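Local coordinates for protein catalase (Corynebacterium glutamicum, PDB 4B7H) that breaks hydrogen peroxide down to water and oxygen at a haem iron, here with nitric oxide and NADPH bound, at residues N496-D499 against E500-A504; Q276-F280 against E281-N285. All coordinates share one frame; numbering follows the deposited sequence.

Contact 1 of 2, residues N496-D499 against E500-A504; sequences NNVD and ENLGA
Asp499 breaks helical geometry between helix 487-498 and helix 500-514, and the chain folds back closely enough to bring the CA atoms of Asn496 and Gly503 to 4.1 Å. The first regular bond of the new helix runs from Gly503 N to Asp499 O, 2.8 Å long and nearly straight at 166°. A chi1 of 179°, which turns CG away from the backbone N, carries the Asp499 carboxylate forward over the start of that helix. There OD1 accepts from Leu502 N at 2.9 Å through its anti lone pair, and more weakly from Asn501 N at 2.8 Å, where the N-H is bent well off line. This is a classic aspartate N-cap: one carboxylate oxygen takes up two amides of the first turn, and its negative charge would be expected to suit the positive end of the helix dipole. The other oxygen, OD2, forms a salt bridge with Arg461 of helix 454-463 and also accepts from a water that Asn501 ND2 donates to. On the outer side, Asn496 OD1 lies 3.1 Å from Gly503 CA, and a water donating to both Asn496 OD1 and Glu500 O ties the two helices together. Next to the cap, Val498 CG1 meets Leu502 CD2 at 4.0 Å; Leu502 packs on towards Tyr460 and Leu472, Val498 towards Pro456 and Thr191.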
loop_
_atom_site.group_PDB
_atom_site.type_symbol
_atom_site.label_atom_id
_atom_site.label_comp_id
_atom_site.label_asym_id
_atom_site.label_seq_id
_atom_site.Cartn_x
_atom_site.Cartn_y
_atom_site.Cartn_z
ATOM N N ASN A 496 3.247 46.727 9.115
ATOM C CA ASN A 496 3.688 47.858 9.932
ATOM C C ASN A 496 4.714 47.424 10.968
ATOM O O ASN A 496 5.666 48.155 11.248
ATOM C CB ASN A 496 2.506 48.529 10.636
ATOM C CG ASN A 496 1.677 49.379 9.700
ATOM O OD1 ASN A 496 2.136 49.770 8.621
ATOM N ND2 ASN A 496 0.451 49.681 10.108
ATOM N N ASN A 497 4.527 46.227 11.527
ATOM C CA ASN A 497 5.451 45.702 12.529
ATOM C C ASN A 497 6.823 45.384 11.946
ATOM O O ASN A 497 7.829 45.501 12.637
ATOM C CB ASN A 497 4.877 44.464 13.223
ATOM C CG ASN A 497 3.768 44.796 14.212
ATOM O OD1 ASN A 497 2.955 43.936 14.555
ATOM N ND2 ASN A 497 3.730 46.036 14.672
ATOM N N VAL A 498 6.871 44.956 10.685
ATOM C CA VAL A 498 8.159 44.804 10.013
ATOM C C VAL A 498 8.830 46.176 9.863
ATOM O O VAL A 498 9.984 46.374 10.269
ATOM C CB VAL A 498 8.006 44.108 8.638
ATOM C CG1 VAL A 498 9.314 44.150 7.872
ATOM C CG2 VAL A 498 7.538 42.665 8.824
ATOM N N ASP A 499 8.088 47.123 9.298
ATOM C CA ASP A 499 8.574 48.489 9.111
ATOM C C ASP A 499 7.393 49.393 8.773
ATOM O O ASP A 499 6.568 49.056 7.917
ATOM C CB ASP A 499 9.619 48.537 7.995
ATOM C CG ASP A 499 10.136 49.929 7.748
ATOM O OD1 ASP A 499 9.496 50.669 6.969
ATOM O OD2 ASP A 499 11.177 50.289 8.333
ATOM N N GLU A 500 7.304 50.537 9.444
ATOM C CA GLU A 500 6.148 51.404 9.267
ATOM C C GLU A 500 6.056 51.979 7.856
ATOM O O GLU A 500 4.958 52.200 7.347
ATOM C CB GLU A 500 6.149 52.532 10.298
ATOM C CG GLU A 500 5.755 52.082 11.689
ATOM C CD GLU A 500 5.640 53.239 12.658
ATOM O OE1 GLU A 500 6.488 54.157 12.599
ATOM O OE2 GLU A 500 4.694 53.236 13.476
ATOM N N ASN A 501 7.198 52.224 7.220
ATOM C CA ASN A 501 7.170 52.749 5.858
ATOM C C ASN A 501 6.766 51.670 4.857
ATOM O O ASN A 501 5.999 51.924 3.932
ATOM C CB ASN A 501 8.508 53.393 5.495
ATOM C CG ASN A 501 8.808 54.595 6.346
ATOM O OD1 ASN A 501 7.989 55.509 6.457
ATOM N ND2 ASN A 501 9.970 54.591 6.985
ATOM N N LEU A 502 7.267 50.454 5.057
ATOM C CA LEU A 502 6.826 49.328 4.241
ATOM C C LEU A 502 5.320 49.106 4.411
ATOM O O LEU A 502 4.584 48.964 3.433
ATOM C CB LEU A 502 7.585 48.054 4.615
ATOM C CG LEU A 502 7.105 46.770 3.934
ATOM C CD1 LEU A 502 7.199 46.862 2.408
ATOM C CD2 LEU A 502 7.927 45.604 4.450
ATOM N N GLY A 503 4.860 49.095 5.658
ATOM C CA GLY A 503 3.449 48.888 5.929
ATOM C C GLY A 503 2.564 49.927 5.262
ATOM O O GLY A 503 1.502 49.605 4.725
ATOM N N ALA A 504 2.995 51.185 5.294
ATOM C CA ALA A 504 2.195 52.257 4.711
ATOM C C ALA A 504 2.108 52.066 3.201
ATOM O O ALA A 504 1.053 52.252 2.596
ATOM C CB ALA A 504 2.791 53.618 5.048
HETATM O O HOH W 1 2.369 52.462 8.642
HETATM O O HOH W 2 12.056 52.562 6.822
#

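Contact 2 of 2, residues Q276-F280 against E281-N285; sequences QIMPF and EDAEN
Asp282 and Pro279 meet where strand 270-279 of the catalase beta-barrel gives way to a helical turn, and the chain bends into a tight turn. Two backbone bonds define it. Asp282 N donates to Pro279 O at 2.9 Å, the i to i+3 bond of a beta turn, with the donor standing 57° out of the carbonyl plane. One residue further on, Ala283 N reaches Phe280 O in a weak bond of 3.4 Å, so the turn winds on in the same helical sense.

Van der Waals contacts back the turn. The Asp282 carboxylate lies across the proline ring, OD2 coming to 3.4 Å from Pro279 CD, while OD2 is hydrogen-bonded to Tyr302 OH. Asp282 CB also receives Met278 CG at 3.6 Å. Beyond it the sulfur, SD, makes an apolar contact with Ala283 CA and CB, and the methionine packs further against Trp297 and Tyr302. Phe280 turns away from the 281-285 segment, its ring meeting that of Trp225 on the adjoining strand 223-232 with the planes only about 15° apart.

Glu281 is curled back along the chain: chi1 of 68° sets CG between the backbone N and the carbonyl carbon, and a bend at chi2 brings the carboxylate beside Pro279 CB. Waters serve the polar backbone atoms. One donates to Phe280 O and accepts from Glu284 N; another accepts from Phe280 N at 3.0 Å and donates weakly to Glu281 OE1.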
loop_
_atom_site.group_PDB
_atom_site.type_symbol
_atom_site.label_atom_id
_atom_site.label_comp_id
_atom_site.label_asym_id
_atom_site.label_seq_id
_atom_site.Cartn_x
_atom_site.Cartn_y
_atom_site.Cartn_z
ATOM N N GLN A 276 29.279 29.476 7.727
ATOM C CA GLN A 276 29.503 30.322 8.890
ATOM C C GLN A 276 29.863 29.388 10.028
ATOM O O GLN A 276 29.270 28.317 10.168
ATOM C CB GLN A 276 28.244 31.105 9.257
ATOM C CG GLN A 276 27.801 32.118 8.219
ATOM C CD GLN A 276 26.492 32.770 8.581
ATOM O OE1 GLN A 276 25.435 32.141 8.505
ATOM N NE2 GLN A 276 26.548 34.039 8.984
ATOM N N ILE A 277 30.838 29.784 10.840
ATOM C CA ILE A 277 31.267 28.965 11.963
ATOM C C ILE A 277 31.174 29.769 13.253
ATOM O O ILE A 277 31.870 30.774 13.417
ATOM C CB ILE A 277 32.708 28.441 11.761
ATOM C CG1 ILE A 277 32.790 27.591 10.486
ATOM C CG2 ILE A 277 33.169 27.641 12.985
ATOM C CD1 ILE A 277 34.183 27.068 10.184
ATOM N N MET A 278 30.296 29.336 14.154
ATOM C CA MET A 278 30.160 29.965 15.460
ATOM C C MET A 278 30.775 29.083 16.539
ATOM O O MET A 278 30.337 27.958 16.755
ATOM C CB MET A 278 28.687 30.227 15.774
ATOM C CG MET A 278 28.439 30.760 17.182
ATOM S SD MET A 278 26.680 30.892 17.565
ATOM C CE MET A 278 26.190 32.265 16.527
ATOM N N PRO A 279 31.813 29.585 17.220
ATOM C CA PRO A 279 32.395 28.801 18.316
ATOM C C PRO A 279 31.322 28.376 19.320
ATOM O O PRO A 279 30.378 29.136 19.581
ATOM C CB PRO A 279 33.381 29.784 18.960
ATOM C CG PRO A 279 33.776 30.684 17.828
ATOM C CD PRO A 279 32.520 30.864 17.015
ATOM N N PHE A 280 31.457 27.167 19.856
ATOM C CA PHE A 280 30.482 26.610 20.786
ATOM C C PHE A 280 30.197 27.584 21.928
ATOM O O PHE A 280 29.043 27.779 22.318
ATOM C CB PHE A 280 31.007 25.275 21.323
ATOM C CG PHE A 280 29.992 24.465 22.089
ATOM C CD1 PHE A 280 29.130 23.594 21.429
ATOM C CD2 PHE A 280 29.926 24.544 23.474
ATOM C CE1 PHE A 280 28.210 22.833 22.140
ATOM C CE2 PHE A 280 29.011 23.792 24.187
ATOM C CZ PHE A 280 28.146 22.934 23.517
ATOM N N GLU A 281 31.247 28.223 22.441
ATOM C CA GLU A 281 31.103 29.126 23.582
ATOM C C GLU A 281 30.474 30.489 23.241
ATOM O O GLU A 281 30.112 31.243 24.143
ATOM C CB GLU A 281 32.445 29.310 24.296
ATOM C CG GLU A 281 33.489 30.056 23.491
ATOM C CD GLU A 281 34.350 29.149 22.627
ATOM O OE1 GLU A 281 33.883 28.057 22.227
ATOM O OE2 GLU A 281 35.506 29.536 22.344
ATOM N N ASP A 282 30.347 30.798 21.950
ATOM C CA ASP A 282 29.709 32.044 21.496
ATOM C C ASP A 282 28.184 31.981 21.573
ATOM O O ASP A 282 27.510 33.017 21.605
ATOM C CB ASP A 282 30.065 32.335 20.031
ATOM C CG ASP A 282 31.400 33.038 19.861
ATOM O OD1 ASP A 282 32.255 32.957 20.771
ATOM O OD2 ASP A 282 31.592 33.668 18.792
ATOM N N ALA A 283 27.638 30.770 21.562
ATOM C CA ALA A 283 26.193 30.583 21.398
ATOM C C ALA A 283 25.302 31.282 22.431
ATOM O O ALA A 283 24.323 31.928 22.067
ATOM C CB ALA A 283 25.853 29.092 21.319
ATOM N N GLU A 284 25.631 31.170 23.713
ATOM C CA GLU A 284 24.765 31.696 24.769
ATOM C C GLU A 284 24.618 33.219 24.742
ATOM O O GLU A 284 23.571 33.756 25.109
ATOM C CB GLU A 284 25.240 31.228 26.153
ATOM C CG GLU A 284 26.690 31.549 26.479
ATOM C CD GLU A 284 27.172 30.888 27.761
ATOM O OE1 GLU A 284 26.885 31.419 28.854
ATOM O OE2 GLU A 284 27.841 29.836 27.677
ATOM N N ASN A 285 25.665 33.913 24.301
ATOM C CA ASN A 285 25.656 35.376 24.328
ATOM C C ASN A 285 25.408 36.062 22.981
ATOM O O ASN A 285 25.485 37.288 22.889
ATOM C CB ASN A 285 26.946 35.912 24.963
ATOM C CG ASN A 285 27.091 35.515 26.423
ATOM O OD1 ASN A 285 26.118 35.510 27.180
ATOM N ND2 ASN A 285 28.309 35.175 26.822
HETATM O O HOH W 3 27.633 29.084 24.546
HETATM O O HOH W 4 34.117 25.937 19.514
#

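Contact 2 comes first along the chain, at the end of a barrel strand, and contact 1 much later, in the C-terminal helical region. Their centres lie 32 Å apart and their nearest atoms about 20 Å, so they do not touch. Neither touches the bound NADPH, but both lie in its second shell or beyond: the side chain of Val498 in contact 1 is about 9 Å from it, that of Met278 in contact 2 about 11 Å. The links run through pocket residues. Gln276 bonds to His229 and to the Trp297 backbone, while helix 454-463, which carries pocket residues Gln455 and Leu459, receives Val498 and Asp499.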